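PDB 2VXZ: Pyrsv_gp04, which is of unknown function but probably acts as a DNA-binding transcriptional regulator of a spherical archaeal virus. Local coordinates for residues Y72-E84 with S129-E141. Sequence-based numbering, arbitrary orientation.
Sequences YRQLVDGMIREVE and SFLNHLLKMIYGE
Val83 CG1 meets the edge of the Tyr139 ring near its plane, 4.1 Å from Tyr139 OH, while Ile138 CG2 covers one face of that ring over its centre and Leu135 CD2 lies at the edge in plane. A water in the ring plane at the hydroxyl end, 2.7 Å from Tyr139 OH, donates to Glu84 OE2, a carboxylate oxygen also salt-bridged to Arg156. The selenium of Met79 (selenomethionine) approaches the Phe130 ring obliquely, 3.8 Å from Phe130 CZ, in a Met-aromatic contact; CG is anti to the carbonyl carbon (chi1 -68°) and the extended chi2 carries SE out to the ring. On the Tyr72 ring, one face carries Val76 CG2 near the rim.

Between the rings the packing is mostly aliphatic. Val83 is a knob in a hole formed by Leu134, Leu135, Ile138 and Tyr139: its CG2 lies 3.6 Å from Leu134 CD2, and its CB is 3.8 Å from Ile138 CD1. Leu134 CD1 and CD2 pack against CB of Met79. The Ile80 and Ile138 side chains run antiparallel alongside one another, Ile80 CG1 3.9 Å from Ile138 CG1. Further toward Tyr72, Val76 CG1 touches CE of selenomethionine Met137 at 3.5 Å.

Phe59 of strand 55-59 meets Phe130 and Met79. The axes of segments 72-84 and 129-139 cross at -86°, 10.6 Å apart, a near-perpendicular packing of two helices in the region matched to the PSV transcriptional regulator family, consistent with a regulatory role.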
loop_
_atom_site.group_PDB
_atom_site.type_symbol
_atom_site.label_atom_id
_atom_site.label_comp_id
_atom_site.label_asym_id
_atom_site.label_seq_id
_atom_site.Cartn_x
_atom_site.Cartn_y
_atom_site.Cartn_z
ATOM N N TYR A 72 10.682 -1.908 -2.113
ATOM C CA TYR A 72 9.502 -2.660 -1.691
ATOM C C TYR A 72 9.701 -3.221 -0.299
ATOM O O TYR A 72 8.835 -3.066 0.542
ATOM C CB TYR A 72 9.145 -3.787 -2.671
ATOM C CG TYR A 72 8.052 -4.699 -2.154
ATOM C CD1 TYR A 72 6.729 -4.276 -2.134
ATOM C CD2 TYR A 72 8.343 -5.973 -1.659
ATOM C CE1 TYR A 72 5.715 -5.095 -1.657
ATOM C CE2 TYR A 72 7.328 -6.806 -1.176
ATOM C CZ TYR A 72 6.013 -6.349 -1.181
ATOM O OH TYR A 72 4.981 -7.132 -0.697
ATOM N N ARG A 73 10.836 -3.869 -0.058
ATOM C CA ARG A 73 11.101 -4.455 1.252
ATOM C C ARG A 73 11.119 -3.406 2.361
ATOM O O ARG A 73 10.630 -3.664 3.457
ATOM C CB ARG A 73 12.394 -5.266 1.243
ATOM C CG ARG A 73 12.282 -6.515 0.395
ATOM C CD ARG A 73 13.574 -7.300 0.359
ATOM N NE ARG A 73 13.586 -8.207 -0.794
ATOM C CZ ARG A 73 14.221 -7.996 -1.946
ATOM N NH1 ARG A 73 14.980 -6.923 -2.150
ATOM N NH2 ARG A 73 14.118 -8.910 -2.903
ATOM N N GLN A 74 11.656 -2.224 2.069
ATOM C CA GLN A 74 11.612 -1.107 3.015
ATOM C C GLN A 74 10.175 -0.689 3.318
ATOM O O GLN A 74 9.846 -0.421 4.471
ATOM C CB GLN A 74 12.402 0.090 2.478
ATOM C CG GLN A 74 13.882 -0.144 2.504
ATOM C CD GLN A 74 14.687 0.937 1.803
ATOM O OE1 GLN A 74 14.172 1.681 0.957
ATOM N NE2 GLN A 74 15.973 1.020 2.144
ATOM N N LEU A 75 9.331 -0.626 2.287
ATOM C CA LEU A 75 7.916 -0.286 2.470
ATOM C C LEU A 75 7.214 -1.303 3.368
ATOM O O LEU A 75 6.518 -0.938 4.320
ATOM C CB LEU A 75 7.198 -0.211 1.121
ATOM C CG LEU A 75 5.741 0.247 1.166
ATOM C CD1 LEU A 75 5.650 1.759 1.093
ATOM C CD2 LEU A 75 4.950 -0.403 0.050
ATOM N N VAL A 76 7.408 -2.579 3.071
ATOM C CA VAL A 76 6.813 -3.661 3.872
ATOM C C VAL A 76 7.253 -3.582 5.341
ATOM O O VAL A 76 6.423 -3.655 6.252
ATOM C CB VAL A 76 7.170 -5.040 3.291
ATOM C CG1 VAL A 76 6.758 -6.138 4.247
ATOM C CG2 VAL A 76 6.496 -5.212 1.933
ATOM N N ASP A 77 8.548 -3.396 5.560
ATOM C CA ASP A 77 9.088 -3.242 6.914
ATOM C C ASP A 77 8.395 -2.079 7.625
ATOM O O ASP A 77 7.996 -2.206 8.782
ATOM C CB ASP A 77 10.603 -3.033 6.890
ATOM C CG ASP A 77 11.383 -4.297 6.513
ATOM O OD1 ASP A 77 10.863 -5.426 6.673
ATOM O OD2 ASP A 77 12.538 -4.156 6.063
ATOM N N GLY A 78 8.211 -0.967 6.918
ATOM C CA GLY A 78 7.529 0.199 7.470
ATOM C C GLY A 78 6.072 -0.054 7.788
ATOM O O GLY A 78 5.591 0.320 8.857
HETATM N N MSE A 79 5.356 -0.694 6.861
HETATM C CA MSE A 79 3.938 -0.999 7.079
HETATM C C MSE A 79 3.783 -1.941 8.258
HETATM O O MSE A 79 2.871 -1.789 9.077
HETATM C CB MSE A 79 3.318 -1.611 5.826
HETATM C CG MSE A 79 3.230 -0.639 4.685
HETATM SE SE MSE A 79 2.136 -1.359 3.257
HETATM C CE MSE A 79 3.267 -2.812 2.689
ATOM N N ILE A 80 4.680 -2.910 8.349
ATOM C CA ILE A 80 4.636 -3.879 9.448
ATOM C C ILE A 80 4.890 -3.217 10.796
ATOM O O ILE A 80 4.154 -3.458 11.746
ATOM C CB ILE A 80 5.599 -5.053 9.206
ATOM C CG1 ILE A 80 5.121 -5.869 7.998
ATOM C CG2 ILE A 80 5.637 -5.967 10.414
ATOM C CD1 ILE A 80 6.035 -7.001 7.623
ATOM N N ARG A 81 5.897 -2.353 10.872
ATOM C CA ARG A 81 6.190 -1.632 12.111
ATOM C C ARG A 81 5.013 -0.777 12.566
ATOM O O ARG A 81 4.728 -0.706 13.764
ATOM C CB ARG A 81 7.444 -0.766 11.966
ATOM C CG ARG A 81 8.735 -1.564 11.844
ATOM C CD ARG A 81 9.957 -0.686 12.021
ATOM N NE ARG A 81 10.001 0.393 11.037
ATOM C CZ ARG A 81 10.579 0.332 9.835
ATOM N NH1 ARG A 81 11.200 -0.767 9.413
ATOM N NH2 ARG A 81 10.529 1.394 9.046
ATOM N N GLU A 82 4.336 -0.131 11.614
ATOM C CA GLU A 82 3.181 0.698 11.936
ATOM C C GLU A 82 2.033 -0.143 12.460
ATOM O O GLU A 82 1.449 0.209 13.465
ATOM C CB GLU A 82 2.717 1.532 10.742
ATOM C CG GLU A 82 3.657 2.663 10.393
ATOM C CD GLU A 82 3.652 3.772 11.424
ATOM O OE1 GLU A 82 2.608 4.419 11.593
ATOM O OE2 GLU A 82 4.683 3.985 12.084
ATOM N N VAL A 83 1.708 -1.255 11.787
ATOM C CA VAL A 83 0.656 -2.149 12.287
ATOM C C VAL A 83 1.010 -2.632 13.702
ATOM O O VAL A 83 0.175 -2.593 14.608
ATOM C CB VAL A 83 0.402 -3.356 11.352
ATOM C CG1 VAL A 83 -0.592 -4.359 12.003
ATOM C CG2 VAL A 83 -0.107 -2.878 9.990
ATOM N N GLU A 84 2.245 -3.064 13.901
ATOM C CA GLU A 84 2.632 -3.621 15.194
ATOM C C GLU A 84 2.652 -2.563 16.280
ATOM O O GLU A 84 2.328 -2.862 17.434
ATOM C CB GLU A 84 3.979 -4.337 15.095
ATOM C CG GLU A 84 3.902 -5.556 14.188
ATOM C CD GLU A 84 4.972 -6.545 14.474
ATOM O OE1 GLU A 84 6.134 -6.265 14.115
ATOM O OE2 GLU A 84 4.640 -7.593 15.082
ATOM N N SER A 129 -9.244 -4.972 1.413
ATOM C CA SER A 129 -8.505 -6.072 0.802
ATOM C C SER A 129 -6.992 -5.865 0.949
ATOM O O SER A 129 -6.244 -6.808 1.223
ATOM C CB SER A 129 -8.904 -6.190 -0.675
ATOM O OG SER A 129 -8.279 -7.294 -1.302
ATOM N N PHE A 130 -6.549 -4.620 0.771
ATOM C CA PHE A 130 -5.142 -4.256 0.926
ATOM C C PHE A 130 -4.688 -4.521 2.366
ATOM O O PHE A 130 -3.666 -5.158 2.604
ATOM C CB PHE A 130 -4.949 -2.778 0.572
ATOM C CG PHE A 130 -3.554 -2.262 0.791
ATOM C CD1 PHE A 130 -2.601 -2.361 -0.213
ATOM C CD2 PHE A 130 -3.197 -1.653 1.983
ATOM C CE1 PHE A 130 -1.314 -1.869 -0.027
ATOM C CE2 PHE A 130 -1.931 -1.158 2.171
ATOM C CZ PHE A 130 -0.978 -1.267 1.167
ATOM N N LEU A 131 -5.439 -4.004 3.328
ATOM C CA LEU A 131 -5.093 -4.191 4.749
ATOM C C LEU A 131 -5.210 -5.670 5.195
ATOM O O LEU A 131 -4.450 -6.135 6.058
ATOM C CB LEU A 131 -5.973 -3.294 5.617
ATOM C CG LEU A 131 -5.703 -1.791 5.469
ATOM C CD1 LEU A 131 -6.717 -1.013 6.265
ATOM C CD2 LEU A 131 -4.296 -1.421 5.900
ATOM N N ASN A 132 -6.154 -6.402 4.604
ATOM C CA ASN A 132 -6.275 -7.837 4.850
ATOM C C ASN A 132 -5.011 -8.561 4.399
ATOM O O ASN A 132 -4.506 -9.432 5.089
ATOM C CB ASN A 132 -7.474 -8.420 4.104
ATOM C CG ASN A 132 -7.740 -9.856 4.470
ATOM O OD1 ASN A 132 -7.965 -10.165 5.631
ATOM N ND2 ASN A 132 -7.731 -10.755 3.467
ATOM N N HIS A 133 -4.502 -8.185 3.227
ATOM C CA HIS A 133 -3.288 -8.796 2.706
ATOM C C HIS A 133 -2.104 -8.541 3.643
ATOM O O HIS A 133 -1.303 -9.445 3.915
ATOM C CB HIS A 133 -2.991 -8.262 1.308
ATOM C CG HIS A 133 -1.860 -8.969 0.640
ATOM N ND1 HIS A 133 -2.006 -10.199 0.033
ATOM C CD2 HIS A 133 -0.559 -8.634 0.511
ATOM C CE1 HIS A 133 -0.841 -10.577 -0.456
ATOM N NE2 HIS A 133 0.056 -9.651 -0.172
ATOM N N LEU A 134 -2.018 -7.314 4.149
ATOM C CA LEU A 134 -0.970 -6.918 5.089
ATOM C C LEU A 134 -1.086 -7.728 6.376
ATOM O O LEU A 134 -0.082 -8.229 6.913
ATOM C CB LEU A 134 -1.074 -5.412 5.384
ATOM C CG LEU A 134 -0.028 -4.766 6.308
ATOM C CD1 LEU A 134 1.410 -5.048 5.851
ATOM C CD2 LEU A 134 -0.263 -3.256 6.445
ATOM N N LEU A 135 -2.303 -7.847 6.895
ATOM C CA LEU A 135 -2.497 -8.591 8.142
ATOM C C LEU A 135 -2.111 -10.057 7.962
ATOM O O LEU A 135 -1.506 -10.673 8.843
ATOM C CB LEU A 135 -3.934 -8.471 8.657
ATOM C CG LEU A 135 -4.340 -7.136 9.259
ATOM C CD1 LEU A 135 -5.828 -7.088 9.541
ATOM C CD2 LEU A 135 -3.568 -6.830 10.537
ATOM N N LYS A 136 -2.445 -10.622 6.820
ATOM C CA LYS A 136 -2.124 -12.023 6.567
ATOM C C LYS A 136 -0.610 -12.236 6.477
ATOM O O LYS A 136 -0.084 -13.294 6.867
ATOM C CB LYS A 136 -2.830 -12.462 5.287
ATOM C CG LYS A 136 -3.177 -13.911 5.200
ATOM C CD LYS A 136 -4.073 -14.137 3.995
ATOM C CE LYS A 136 -5.302 -14.932 4.367
ATOM N NZ LYS A 136 -6.120 -15.273 3.164
HETATM N N MSE A 137 0.102 -11.237 5.959
HETATM C CA MSE A 137 1.570 -11.300 5.878
HETATM C C MSE A 137 2.222 -11.298 7.255
HETATM O O MSE A 137 3.269 -11.914 7.447
HETATM C CB MSE A 137 2.128 -10.132 5.080
HETATM C CG MSE A 137 1.823 -10.225 3.624
HETATM SE SE MSE A 137 2.485 -8.639 2.708
HETATM C CE MSE A 137 4.066 -8.357 3.718
ATOM N N ILE A 138 1.593 -10.604 8.208
ATOM C CA ILE A 138 2.133 -10.445 9.545
ATOM C C ILE A 138 1.762 -11.610 10.479
ATOM O O ILE A 138 2.612 -12.098 11.239
ATOM C CB ILE A 138 1.665 -9.123 10.186
ATOM C CG1 ILE A 138 2.086 -7.919 9.335
ATOM C CG2 ILE A 138 2.215 -9.001 11.600
ATOM C CD1 ILE A 138 1.414 -6.617 9.730
ATOM N N TYR A 139 0.499 -12.037 10.417
ATOM C CA TYR A 139 -0.103 -12.934 11.412
ATOM C C TYR A 139 -0.490 -14.300 10.837
ATOM O O TYR A 139 -0.962 -15.178 11.574
ATOM C CB TYR A 139 -1.342 -12.254 12.052
ATOM C CG TYR A 139 -1.006 -10.946 12.756
ATOM C CD1 TYR A 139 -0.241 -10.939 13.912
ATOM C CD2 TYR A 139 -1.428 -9.723 12.246
ATOM C CE1 TYR A 139 0.084 -9.755 14.548
ATOM C CE2 TYR A 139 -1.092 -8.531 12.874
ATOM C CZ TYR A 139 -0.333 -8.553 14.021
ATOM O OH TYR A 139 0.037 -7.380 14.653
ATOM N N GLY A 140 -0.305 -14.498 9.536
ATOM C CA GLY A 140 -0.691 -15.753 8.895
ATOM C C GLY A 140 -2.183 -15.824 8.637
ATOM O O GLY A 140 -2.889 -14.824 8.755
ATOM N N GLU A 141 -2.667 -17.019 8.306
ATOM C CA GLU A 141 -4.075 -17.198 7.959
ATOM C C GLU A 141 -4.984 -16.851 9.128
ATOM O O GLU A 141 -4.670 -17.162 10.272
ATOM C CB GLU A 141 -4.351 -18.627 7.521
ATOM C CG GLU A 141 -3.600 -19.047 6.290
ATOM C CD GLU A 141 -4.005 -18.277 5.072
ATOM O OE1 GLU A 141 -5.216 -18.029 4.895
ATOM O OE2 GLU A 141 -3.112 -17.905 4.292
HETATM O O HOH W 1 1.881 -7.603 16.551
#